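Local atomic coordinates of octaprenyl-diphosphate synthase (PDB entry 3RMG), a protein that probably acts as a magnesium-dependent prenyltransferase of the FPP/GGPP synthase family, lengthening isoprenoid diphosphates. Residues E18-L23 / A72-E77; I53-V58 / E183-S188; K213-D218 / K237-A242; N231-G236 / D269-L274. All blocks are in the same frame, centred on the assembly; numbering follows the deposited sequence.

Contact 1 of 4, residues E18-L23 / A72-E77; sequences EDFKAL and AAVSLE
The Phe20 ring overlaps Ala73 and Val74 with one side, the CD1 and CE1 atoms. Phe20 CD1 lies 3.8 Å from Ala73 CB, in an oblique approach. Phe20 CE1 lies 3.8 Å from Val74 CG2. The backbone also meets this ring: Val74 N sits at its edge, near its plane, 3.8 Å from Phe20 CE1. The bond from CA to CB of Phe20 does not aim at helix 67-90. The torsion brings the ring across, with CG swung anti to the backbone N (chi1 156°). Leu23 lies three residues further on. Its CG comes within 4.0 Å of Val74 CG2, and the two side chains cross at about a right angle. One methyl of Val74 is therefore shared by Phe20 and Leu23. No hydrogen bond joins the two segments; the side chains meet one another through carbon atoms alone. The segment axes stay 9.8 Å apart at 51°, a spacing that leaves room for the aromatic ring. Pro52 of helix 50-62 and Leu70 of helix 67-90 also touch Phe20, and the ring meets that of Phe24. The arrangement packs helix 14-23, near the N-terminus, onto the helical bundle of the all-alpha isoprenoid synthase fold.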
loop_
_atom_site.group_PDB
_atom_site.type_symbol
_atom_site.label_atom_id
_atom_site.label_comp_id
_atom_site.label_asym_id
_atom_site.label_seq_id
_atom_site.Cartn_x
_atom_site.Cartn_y
_atom_site.Cartn_z
ATOM N N GLU A 18 16.909 -19.690 -8.302
ATOM C CA GLU A 18 16.064 -20.630 -7.594
ATOM C C GLU A 18 15.786 -20.071 -6.218
ATOM O O GLU A 18 14.664 -20.155 -5.720
ATOM C CB GLU A 18 16.726 -22.009 -7.500
ATOM C CG GLU A 18 16.595 -22.835 -8.784
ATOM C CD GLU A 18 17.493 -24.065 -8.797
ATOM O OE1 GLU A 18 17.754 -24.592 -9.901
ATOM O OE2 GLU A 18 17.943 -24.498 -7.712
ATOM N N ASP A 19 16.814 -19.497 -5.602
ATOM C CA ASP A 19 16.651 -18.911 -4.284
ATOM C C ASP A 19 15.660 -17.755 -4.344
ATOM O O ASP A 19 14.891 -17.545 -3.417
ATOM C CB ASP A 19 17.990 -18.427 -3.746
ATOM C CG ASP A 19 18.959 -19.565 -3.511
ATOM O OD1 ASP A 19 18.511 -20.723 -3.578
ATOM O OD2 ASP A 19 20.156 -19.306 -3.255
ATOM N N PHE A 20 15.678 -16.997 -5.432
ATOM C CA PHE A 20 14.754 -15.890 -5.532
ATOM C C PHE A 20 13.319 -16.372 -5.686
ATOM O O PHE A 20 12.388 -15.736 -5.182
ATOM C CB PHE A 20 15.051 -14.995 -6.726
ATOM C CG PHE A 20 13.854 -14.230 -7.171
ATOM C CD1 PHE A 20 13.539 -13.008 -6.582
ATOM C CD2 PHE A 20 12.993 -14.760 -8.122
ATOM C CE1 PHE A 20 12.404 -12.301 -6.972
ATOM C CE2 PHE A 20 11.850 -14.068 -8.522
ATOM C CZ PHE A 20 11.551 -12.837 -7.944
ATOM N N LYS A 21 13.141 -17.466 -6.420
ATOM C CA LYS A 21 11.806 -17.988 -6.709
ATOM C C LYS A 21 11.153 -18.547 -5.448
ATOM O O LYS A 21 9.961 -18.353 -5.219
ATOM C CB LYS A 21 11.879 -19.062 -7.791
ATOM C CG LYS A 21 10.827 -18.907 -8.877
ATOM C CD LYS A 21 11.435 -19.194 -10.241
ATOM C CE LYS A 21 10.564 -18.649 -11.372
ATOM N NZ LYS A 21 9.352 -19.483 -11.631
ATOM N N ALA A 22 11.955 -19.230 -4.635
ATOM C CA ALA A 22 11.522 -19.717 -3.338
ATOM C C ALA A 22 11.125 -18.555 -2.440
ATOM O O ALA A 22 10.031 -18.534 -1.885
ATOM C CB ALA A 22 12.636 -20.527 -2.673
ATOM N N LEU A 23 12.030 -17.592 -2.298
ATOM C CA LEU A 23 11.834 -16.465 -1.398
ATOM C C LEU A 23 10.634 -15.614 -1.789
ATOM O O LEU A 23 10.083 -14.886 -0.967
ATOM C CB LEU A 23 13.083 -15.595 -1.375
ATOM C CG LEU A 23 13.075 -14.505 -0.309
ATOM C CD1 LEU A 23 12.902 -15.113 1.091
ATOM C CD2 LEU A 23 14.338 -13.676 -0.407
ATOM N N ALA A 72 15.578 -7.555 -1.846
ATOM C CA ALA A 72 15.379 -6.426 -2.753
ATOM C C ALA A 72 14.540 -6.839 -3.960
ATOM O O ALA A 72 13.530 -6.214 -4.273
ATOM C CB ALA A 72 16.700 -5.868 -3.203
ATOM N N ALA A 73 14.957 -7.906 -4.624
ATOM C CA ALA A 73 14.285 -8.352 -5.833
ATOM C C ALA A 73 12.829 -8.719 -5.560
ATOM O O ALA A 73 11.930 -8.332 -6.304
ATOM C CB ALA A 73 15.041 -9.521 -6.461
ATOM N N VAL A 74 12.599 -9.475 -4.493
ATOM C CA VAL A 74 11.243 -9.771 -4.058
ATOM C C VAL A 74 10.467 -8.479 -3.760
ATOM O O VAL A 74 9.349 -8.262 -4.252
ATOM C CB VAL A 74 11.262 -10.672 -2.820
ATOM C CG1 VAL A 74 9.835 -10.926 -2.289
ATOM C CG2 VAL A 74 11.952 -11.984 -3.169
ATOM N N SER A 75 11.071 -7.606 -2.972
ATOM C CA SER A 75 10.395 -6.371 -2.616
ATOM C C SER A 75 9.913 -5.640 -3.855
ATOM O O SER A 75 8.738 -5.303 -3.956
ATOM C CB SER A 75 11.311 -5.457 -1.821
ATOM O OG SER A 75 10.649 -4.239 -1.557
ATOM N N LEU A 76 10.824 -5.389 -4.795
ATOM C CA LEU A 76 10.489 -4.600 -5.971
ATOM C C LEU A 76 9.507 -5.332 -6.867
ATOM O O LEU A 76 8.603 -4.729 -7.422
ATOM C CB LEU A 76 11.747 -4.191 -6.738
ATOM C CG LEU A 76 12.572 -3.063 -6.082
ATOM C CD1 LEU A 76 13.895 -2.887 -6.774
ATOM C CD2 LEU A 76 11.811 -1.735 -6.054
ATOM N N GLU A 77 9.649 -6.645 -6.971
ATOM C CA GLU A 77 8.691 -7.429 -7.736
ATOM C C GLU A 77 7.289 -7.407 -7.101
ATOM O O GLU A 77 6.278 -7.363 -7.800
ATOM C CB GLU A 77 9.202 -8.859 -7.911
ATOM C CG GLU A 77 8.519 -9.628 -9.030
ATOM C CD GLU A 77 8.934 -9.152 -10.414
ATOM O OE1 GLU A 77 9.799 -8.258 -10.507
ATOM O OE2 GLU A 77 8.393 -9.672 -11.413
#

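Contact 2 of 4, residues I53-V58 / E183-S188; sequences ILVLLV and EAAALS
Ala185 packs between Val55 and Val58 where two helices of the all-alpha isoprenoid synthase bundle come close together. The segment axes approach to 8.1 Å and lie at 39°. Ala185 enters this narrow interface mainly with its methyl group. Both valines hold CG1 anti to their own backbone N, with chi1 174° in Val55 and 165° in Val58. In each case it is this branch that reaches the alanine. Val58 CG1 is 3.6 Å from Ala185 CB, and Val55 CG1 is 3.9 Å from the same atom. The two valines lie three residues apart on helix 50-62, so their CG1 methyls meet the alanine from successive positions on one helix face. The backbone of that helix takes part as well: Val55 O lies only 3.1 Å from Ala185 CB, which makes the packing tight. Val58 CG1 also comes to 4.2 Å from Ala186 N. Thr69 and Ala73 of helix 67-90 touch Val55 as well. Ser188, three residues beyond Ala185, turns its hydroxyl in between its own backbone N and carbonyl carbon. From there Ser188 OG also bonds to Thr69 OG1, and it donates a 2.6 Å hydrogen bond to Ala185 O, approaching tilted from the carbonyl plane.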
loop_
_atom_site.group_PDB
_atom_site.type_symbol
_atom_site.label_atom_id
_atom_site.label_comp_id
_atom_site.label_asym_id
_atom_site.label_seq_id
_atom_site.Cartn_x
_atom_site.Cartn_y
_atom_site.Cartn_z
ATOM N N ILE A 53 15.899 -11.216 -12.969
ATOM C CA ILE A 53 17.147 -11.548 -13.660
ATOM C C ILE A 53 18.085 -10.333 -13.705
ATOM O O ILE A 53 19.293 -10.459 -13.517
ATOM C CB ILE A 53 16.902 -12.107 -15.067
ATOM C CG1 ILE A 53 16.409 -13.556 -14.984
ATOM C CG2 ILE A 53 18.163 -12.046 -15.880
ATOM C CD1 ILE A 53 15.718 -14.039 -16.255
ATOM N N LEU A 54 17.530 -9.151 -13.936
ATOM C CA LEU A 54 18.338 -7.940 -13.911
ATOM C C LEU A 54 18.990 -7.718 -12.529
ATOM O O LEU A 54 20.169 -7.388 -12.438
ATOM C CB LEU A 54 17.498 -6.722 -14.290
ATOM C CG LEU A 54 18.266 -5.423 -14.492
ATOM C CD1 LEU A 54 19.361 -5.657 -15.523
ATOM C CD2 LEU A 54 17.343 -4.288 -14.925
ATOM N N VAL A 55 18.215 -7.871 -11.460
ATOM C CA VAL A 55 18.746 -7.641 -10.126
ATOM C C VAL A 55 19.939 -8.562 -9.872
ATOM O O VAL A 55 20.976 -8.124 -9.380
ATOM C CB VAL A 55 17.682 -7.901 -9.034
ATOM C CG1 VAL A 55 18.324 -7.793 -7.639
ATOM C CG2 VAL A 55 16.491 -6.934 -9.183
ATOM N N LEU A 56 19.781 -9.838 -10.222
ATOM C CA LEU A 56 20.822 -10.827 -9.998
ATOM C C LEU A 56 22.051 -10.538 -10.844
ATOM O O LEU A 56 23.174 -10.524 -10.318
ATOM C CB LEU A 56 20.298 -12.252 -10.238
ATOM C CG LEU A 56 19.059 -12.578 -9.393
ATOM C CD1 LEU A 56 18.517 -13.946 -9.689
ATOM C CD2 LEU A 56 19.368 -12.439 -7.911
ATOM N N LEU A 57 21.864 -10.298 -12.143
ATOM C CA LEU A 57 23.031 -10.026 -12.993
ATOM C C LEU A 57 23.815 -8.801 -12.516
ATOM O O LEU A 57 25.044 -8.856 -12.415
ATOM C CB LEU A 57 22.666 -9.909 -14.476
ATOM C CG LEU A 57 22.150 -11.160 -15.203
ATOM C CD1 LEU A 57 21.641 -10.812 -16.554
ATOM C CD2 LEU A 57 23.209 -12.246 -15.313
ATOM N N VAL A 58 23.123 -7.698 -12.216
ATOM C CA VAL A 58 23.820 -6.464 -11.781
ATOM C C VAL A 58 24.632 -6.696 -10.511
ATOM O O VAL A 58 25.751 -6.216 -10.388
ATOM C CB VAL A 58 22.830 -5.272 -11.555
ATOM C CG1 VAL A 58 23.496 -4.125 -10.751
ATOM C CG2 VAL A 58 22.345 -4.761 -12.860
ATOM N N GLU A 183 19.642 -0.398 -9.281
ATOM C CA GLU A 183 20.183 0.385 -8.163
ATOM C C GLU A 183 20.193 -0.411 -6.866
ATOM O O GLU A 183 21.201 -0.450 -6.148
ATOM C CB GLU A 183 19.391 1.685 -7.964
ATOM C CG GLU A 183 20.081 2.659 -6.984
ATOM C CD GLU A 183 19.316 3.954 -6.788
ATOM O OE1 GLU A 183 19.863 4.847 -6.123
ATOM O OE2 GLU A 183 18.182 4.087 -7.309
ATOM N N ALA A 184 19.066 -1.039 -6.563
ATOM C CA ALA A 184 18.957 -1.909 -5.394
ATOM C C ALA A 184 19.937 -3.080 -5.482
ATOM O O ALA A 184 20.531 -3.488 -4.470
ATOM C CB ALA A 184 17.521 -2.429 -5.253
ATOM N N ALA A 185 20.116 -3.625 -6.685
ATOM C CA ALA A 185 21.075 -4.722 -6.848
ATOM C C ALA A 185 22.460 -4.300 -6.352
ATOM O O ALA A 185 23.093 -5.047 -5.623
ATOM C CB ALA A 185 21.137 -5.218 -8.308
ATOM N N ALA A 186 22.910 -3.105 -6.741
ATOM C CA ALA A 186 24.227 -2.573 -6.321
ATOM C C ALA A 186 24.321 -2.243 -4.821
ATOM O O ALA A 186 25.263 -2.633 -4.157
ATOM C CB ALA A 186 24.621 -1.325 -7.166
ATOM N N LEU A 187 23.358 -1.502 -4.293
ATOM C CA LEU A 187 23.313 -1.278 -2.856
ATOM C C LEU A 187 23.394 -2.593 -2.061
ATOM O O LEU A 187 24.041 -2.652 -1.009
ATOM C CB LEU A 187 22.045 -0.522 -2.469
ATOM C CG LEU A 187 21.940 0.914 -2.981
ATOM C CD1 LEU A 187 20.479 1.383 -2.932
ATOM C CD2 LEU A 187 22.868 1.848 -2.227
ATOM N N SER A 188 22.760 -3.646 -2.570
ATOM C CA SER A 188 22.668 -4.914 -1.835
ATOM C C SER A 188 24.009 -5.609 -1.652
ATOM O O SER A 188 24.151 -6.438 -0.762
ATOM C CB SER A 188 21.687 -5.874 -2.515
ATOM O OG SER A 188 22.273 -6.497 -3.649
#

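Contact 3 of 4, residues K213-D218 / K237-A242; sequences KDDIFD and KLTLPA
Asp215 and Thr239 run obliquely across each other, and the threonine methyl does most of the touching. Thr239 CG2 lies 3.6 Å from Asp215 CG. Further back, Thr239 CB rests 3.7 Å from Asp215 CB. The hydroxyl of Thr239 sits between its own backbone N and carbonyl carbon (chi1 67°), which leaves CG2 pointing at the carboxylate. It is a water that joins the polar groups of the two segments. Thr239 OG1 donates to it over 2.9 Å, and the water donates to Asp215 O over 2.6 Å. Asp214, Asp215 and Asp218 form a DDxxD sequence, consistent with the second aspartate-rich motif of polyprenyl synthases, which typically helps bind magnesium and diphosphate. The carboxylate of Asp215 is held by neighbours outside the segments: OD2 bonds to Tyr166 OH and OD1 to Gln211 NE2. With an alanine at Asp215, Tyr166 and Gln211 would probably lose this shared partner, and the Thr239 methyl would be left beside a gap. Thr239 OG1 is also bonded to Tyr219 OH. One residue past Asp215, Ile216 sets CG1 4.3 Å from Pro241 CG, so an aliphatic chain meets the pyrrolidine ring, with Tyr219 on Pro241 and Ala287 on Ile216.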
loop_
_atom_site.group_PDB
_atom_site.type_symbol
_atom_site.label_atom_id
_atom_site.label_comp_id
_atom_site.label_asym_id
_atom_site.label_seq_id
_atom_site.Cartn_x
_atom_site.Cartn_y
_atom_site.Cartn_z
ATOM N N LYS A 213 9.552 -0.992 -26.563
ATOM C CA LYS A 213 9.252 -2.278 -27.189
ATOM C C LYS A 213 7.787 -2.660 -27.003
ATOM O O LYS A 213 7.110 -3.025 -27.956
ATOM C CB LYS A 213 10.138 -3.385 -26.621
ATOM C CG LYS A 213 11.396 -3.646 -27.424
ATOM C CD LYS A 213 11.135 -4.605 -28.583
ATOM C CE LYS A 213 10.495 -3.894 -29.765
ATOM N NZ LYS A 213 10.512 -4.732 -31.002
ATOM N N ASP A 214 7.311 -2.589 -25.767
ATOM C CA ASP A 214 5.929 -2.906 -25.461
ATOM C C ASP A 214 4.934 -2.004 -26.178
ATOM O O ASP A 214 3.882 -2.466 -26.603
ATOM C CB ASP A 214 5.678 -2.815 -23.958
ATOM C CG ASP A 214 5.605 -4.170 -23.302
ATOM O OD1 ASP A 214 5.750 -5.185 -24.020
ATOM O OD2 ASP A 214 5.390 -4.220 -22.073
ATOM N N ASP A 215 5.248 -0.716 -26.277
ATOM C CA ASP A 215 4.351 0.235 -26.927
ATOM C C ASP A 215 4.176 -0.109 -28.409
ATOM O O ASP A 215 3.096 0.051 -28.970
ATOM C CB ASP A 215 4.876 1.664 -26.777
ATOM C CG ASP A 215 4.738 2.195 -25.365
ATOM O OD1 ASP A 215 4.115 1.514 -24.519
ATOM O OD2 ASP A 215 5.250 3.301 -25.100
ATOM N N ILE A 216 5.244 -0.581 -29.037
ATOM C CA ILE A 216 5.188 -0.998 -30.427
ATOM C C ILE A 216 4.246 -2.190 -30.618
ATOM O O ILE A 216 3.420 -2.201 -31.525
ATOM C CB ILE A 216 6.584 -1.342 -30.947
ATOM C CG1 ILE A 216 7.350 -0.056 -31.278
ATOM C CG2 ILE A 216 6.488 -2.250 -32.167
ATOM C CD1 ILE A 216 8.846 -0.247 -31.423
ATOM N N PHE A 217 4.360 -3.185 -29.749
ATOM C CA PHE A 217 3.474 -4.343 -29.808
ATOM C C PHE A 217 2.010 -3.956 -29.976
ATOM O O PHE A 217 1.265 -4.639 -30.674
ATOM C CB PHE A 217 3.624 -5.214 -28.559
ATOM C CG PHE A 217 4.943 -5.922 -28.469
ATOM C CD1 PHE A 217 5.455 -6.306 -27.239
ATOM C CD2 PHE A 217 5.675 -6.195 -29.615
ATOM C CE1 PHE A 217 6.669 -6.959 -27.149
ATOM C CE2 PHE A 217 6.891 -6.846 -29.536
ATOM C CZ PHE A 217 7.389 -7.231 -28.298
ATOM N N ASP A 218 1.591 -2.870 -29.337
ATOM C CA ASP A 218 0.184 -2.466 -29.373
ATOM C C ASP A 218 -0.325 -2.140 -30.783
ATOM O O ASP A 218 -1.524 -2.182 -31.050
ATOM C CB ASP A 218 -0.049 -1.273 -28.463
ATOM C CG ASP A 218 -1.499 -1.106 -28.098
ATOM O OD1 ASP A 218 -2.032 0.009 -28.276
ATOM O OD2 ASP A 218 -2.107 -2.094 -27.636
ATOM N N LYS A 237 -3.844 6.875 -24.774
ATOM C CA LYS A 237 -2.403 7.056 -24.920
ATOM C C LYS A 237 -1.918 7.120 -26.364
ATOM O O LYS A 237 -2.300 6.300 -27.198
ATOM C CB LYS A 237 -1.654 5.942 -24.178
ATOM C CG LYS A 237 -2.070 5.767 -22.724
ATOM C CD LYS A 237 -1.667 4.395 -22.204
ATOM C CE LYS A 237 -2.335 4.085 -20.873
ATOM N NZ LYS A 237 -2.171 2.649 -20.523
ATOM N N LEU A 238 -1.062 8.098 -26.639
ATOM C CA LEU A 238 -0.339 8.183 -27.901
ATOM C C LEU A 238 1.150 7.909 -27.664
ATOM O O LEU A 238 1.855 8.738 -27.078
ATOM C CB LEU A 238 -0.507 9.572 -28.524
ATOM C CG LEU A 238 -1.890 9.993 -29.018
ATOM C CD1 LEU A 238 -1.805 11.364 -29.664
ATOM C CD2 LEU A 238 -2.439 8.971 -29.998
ATOM N N THR A 239 1.623 6.756 -28.133
ATOM C CA THR A 239 2.986 6.326 -27.862
ATOM C C THR A 239 3.938 6.728 -28.982
ATOM O O THR A 239 3.521 7.248 -30.009
ATOM C CB THR A 239 3.070 4.802 -27.617
ATOM O OG1 THR A 239 2.754 4.100 -28.824
ATOM C CG2 THR A 239 2.113 4.369 -26.499
ATOM N N LEU A 240 5.223 6.470 -28.777
ATOM C CA LEU A 240 6.257 7.043 -29.627
ATOM C C LEU A 240 5.942 7.002 -31.119
ATOM O O LEU A 240 6.095 8.005 -31.811
ATOM C CB LEU A 240 7.619 6.386 -29.365
ATOM C CG LEU A 240 8.787 7.194 -29.932
ATOM C CD1 LEU A 240 8.771 8.599 -29.339
ATOM C CD2 LEU A 240 10.132 6.510 -29.694
ATOM N N PRO A 241 5.532 5.834 -31.629
ATOM C CA PRO A 241 5.340 5.716 -33.082
ATOM C C PRO A 241 4.319 6.741 -33.609
ATOM O O PRO A 241 4.609 7.487 -34.547
ATOM C CB PRO A 241 4.817 4.282 -33.252
ATOM C CG PRO A 241 5.214 3.562 -31.983
ATOM C CD PRO A 241 5.165 4.605 -30.907
ATOM N N ALA A 242 3.139 6.771 -32.997
ATOM C CA ALA A 242 2.119 7.741 -33.357
ATOM C C ALA A 242 2.698 9.146 -33.275
ATOM O O ALA A 242 2.736 9.874 -34.270
ATOM C CB ALA A 242 0.895 7.601 -32.442
HETATM O O HOH W 1 1.434 1.719 -27.803
#

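Contact 4 of 4, residues N231-G236 / D269-L274; sequences NDMLEG and DEIVRL
Ile271 and Met233 bury the most surface here, and their side chains slide past each other in opposite directions. Met233 CB lies 3.7 Å from Ile271 CG1. Farther out on the same side chain, Met233 SD comes to 3.9 Å from Ile271 CG2. Ile271 thus offers both branches to the one methionine. Its CG1 branch stands anti to the carbonyl carbon (chi1 -82°), and this carries CD1 to Leu234. There Leu234 CD2 and Ile271 CD1 are 3.5 Å apart, tighter than usual for two carbons, and the side chains cross at about a right angle. Met233 is extended beyond CG, so its CE can reach Leu274, at 4.3 Å from Leu274 CG. An alanine in place of Ile271 is likely to open a gap beside Met233 and free Leu234 to turn. The short helix 231-234 closes with a Schellman motif at Gly236. At the positive phi of Gly236 (114°) a side chain would press on the carbonyl O of Glu235, which calls for glycine; Gly236 N bonds to Met233 O at 2.7 Å. The contact lays this short helix against helix 268-280. Helix 252-263 adds to the same packing, with Val261 on Met233 and Ile257 on Leu274.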
loop_
_atom_site.group_PDB
_atom_site.type_symbol
_atom_site.label_atom_id
_atom_site.label_comp_id
_atom_site.label_asym_id
_atom_site.label_seq_id
_atom_site.Cartn_x
_atom_site.Cartn_y
_atom_site.Cartn_z
ATOM N N ASN A 231 -4.848 -0.997 -28.160
ATOM C CA ASN A 231 -5.369 -0.805 -26.815
ATOM C C ASN A 231 -4.962 0.497 -26.127
ATOM O O ASN A 231 -5.808 1.193 -25.569
ATOM C CB ASN A 231 -4.996 -1.989 -25.930
ATOM C CG ASN A 231 -5.787 -2.016 -24.654
ATOM O OD1 ASN A 231 -5.895 -3.047 -24.000
ATOM N ND2 ASN A 231 -6.364 -0.877 -24.297
ATOM N N ASP A 232 -3.671 0.819 -26.145
ATOM C CA ASP A 232 -3.173 2.021 -25.464
ATOM C C ASP A 232 -3.950 3.268 -25.883
ATOM O O ASP A 232 -4.122 4.195 -25.085
ATOM C CB ASP A 232 -1.675 2.244 -25.735
ATOM C CG ASP A 232 -0.782 1.204 -25.069
ATOM O OD1 ASP A 232 -1.130 0.708 -23.975
ATOM O OD2 ASP A 232 0.281 0.894 -25.646
ATOM N N MET A 233 -4.393 3.297 -27.140
ATOM C CA MET A 233 -5.196 4.416 -27.643
ATOM C C MET A 233 -6.587 4.438 -26.997
ATOM O O MET A 233 -7.056 5.485 -26.556
ATOM C CB MET A 233 -5.300 4.387 -29.176
ATOM C CG MET A 233 -4.022 4.800 -29.909
ATOM S SD MET A 233 -4.259 4.982 -31.686
ATOM C CE MET A 233 -2.621 5.376 -32.279
ATOM N N LEU A 234 -7.233 3.276 -26.937
ATOM C CA LEU A 234 -8.531 3.146 -26.286
ATOM C C LEU A 234 -8.477 3.695 -24.870
ATOM O O LEU A 234 -9.487 4.136 -24.319
ATOM C CB LEU A 234 -8.956 1.680 -26.233
ATOM C CG LEU A 234 -9.430 1.048 -27.540
ATOM C CD1 LEU A 234 -9.637 -0.455 -27.366
ATOM C CD2 LEU A 234 -10.711 1.723 -28.003
ATOM N N GLU A 235 -7.288 3.656 -24.282
ATOM C CA GLU A 235 -7.120 4.092 -22.909
ATOM C C GLU A 235 -6.673 5.542 -22.840
ATOM O O GLU A 235 -6.624 6.130 -21.767
ATOM C CB GLU A 235 -6.147 3.173 -22.180
ATOM C CG GLU A 235 -6.401 1.712 -22.480
ATOM C CD GLU A 235 -6.317 0.848 -21.243
ATOM O OE1 GLU A 235 -6.734 1.319 -20.164
ATOM O OE2 GLU A 235 -5.842 -0.303 -21.349
ATOM N N GLY A 236 -6.354 6.119 -23.993
ATOM C CA GLY A 236 -6.066 7.546 -24.075
ATOM C C GLY A 236 -4.633 7.890 -24.435
ATOM O O GLY A 236 -4.250 9.061 -24.431
ATOM N N ASP A 269 -12.902 2.012 -34.435
ATOM C CA ASP A 269 -12.583 1.963 -35.857
ATOM C C ASP A 269 -11.540 3.013 -36.223
ATOM O O ASP A 269 -10.595 2.732 -36.961
ATOM C CB ASP A 269 -13.846 2.162 -36.696
ATOM C CG ASP A 269 -14.918 1.134 -36.390
ATOM O OD1 ASP A 269 -15.964 1.514 -35.823
ATOM O OD2 ASP A 269 -14.714 -0.055 -36.714
ATOM N N GLU A 270 -11.716 4.222 -35.701
ATOM C CA GLU A 270 -10.790 5.316 -35.971
ATOM C C GLU A 270 -9.374 4.956 -35.532
ATOM O O GLU A 270 -8.401 5.288 -36.210
ATOM C CB GLU A 270 -11.251 6.594 -35.267
ATOM C CG GLU A 270 -12.322 7.365 -36.021
ATOM C CD GLU A 270 -12.467 8.792 -35.530
ATOM O OE1 GLU A 270 -13.408 9.063 -34.755
ATOM O OE2 GLU A 270 -11.639 9.643 -35.918
ATOM N N ILE A 271 -9.267 4.277 -34.395
ATOM C CA ILE A 271 -7.973 3.872 -33.866
ATOM C C ILE A 271 -7.217 2.970 -34.852
ATOM O O ILE A 271 -6.036 3.201 -35.138
ATOM C CB ILE A 271 -8.141 3.203 -32.484
ATOM C CG1 ILE A 271 -8.262 4.286 -31.401
ATOM C CG2 ILE A 271 -6.990 2.259 -32.201
ATOM C CD1 ILE A 271 -9.001 3.849 -30.142
ATOM N N VAL A 272 -7.900 1.962 -35.388
ATOM C CA VAL A 272 -7.292 1.080 -36.378
ATOM C C VAL A 272 -6.707 1.901 -37.514
ATOM O O VAL A 272 -5.686 1.539 -38.099
ATOM C CB VAL A 272 -8.310 0.070 -36.957
ATOM C CG1 VAL A 272 -7.694 -0.697 -38.112
ATOM C CG2 VAL A 272 -8.798 -0.892 -35.876
ATOM N N ARG A 273 -7.359 3.015 -37.819
ATOM C CA ARG A 273 -6.952 3.852 -38.937
ATOM C C ARG A 273 -5.739 4.704 -38.609
ATOM O O ARG A 273 -4.826 4.839 -39.428
ATOM C CB ARG A 273 -8.108 4.746 -39.387
ATOM C CG ARG A 273 -9.026 4.118 -40.422
ATOM C CD ARG A 273 -10.209 5.031 -40.714
ATOM N NE ARG A 273 -11.235 4.936 -39.678
ATOM C CZ ARG A 273 -12.167 5.858 -39.463
ATOM N NH1 ARG A 273 -12.200 6.959 -40.201
ATOM N NH2 ARG A 273 -13.062 5.680 -38.500
ATOM N N LEU A 274 -5.741 5.301 -37.419
ATOM C CA LEU A 274 -4.584 6.073 -36.967
ATOM C C LEU A 274 -3.372 5.154 -36.775
ATOM O O LEU A 274 -2.273 5.454 -37.236
ATOM C CB LEU A 274 -4.895 6.859 -35.692
ATOM C CG LEU A 274 -3.901 8.004 -35.476
ATOM C CD1 LEU A 274 -3.702 8.778 -36.764
ATOM C CD2 LEU A 274 -4.335 8.929 -34.350
#

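The contacts form two pairs on opposite sides of the chain's centre. Contacts 1 and 2 have centres about 11 Å apart and touch where Ala73 CB meets Val55 CG1 at 3.9 Å. Contacts 3 and 4 are also about 11 Å apart between centres. They are joined by probable hydrogen bonds, Asp218 OD1 to Asp232 N at 2.8 Å and Lys237 N to Asp232 O at 2.7 Å. The second aspartate-rich motif, in contact 3, marks the likely active-site end, and contact 4 lies next to it. Contact 1 is about 30 Å from contact 3 between centres, and contact 2 about 28 Å, so both are remote from that motif.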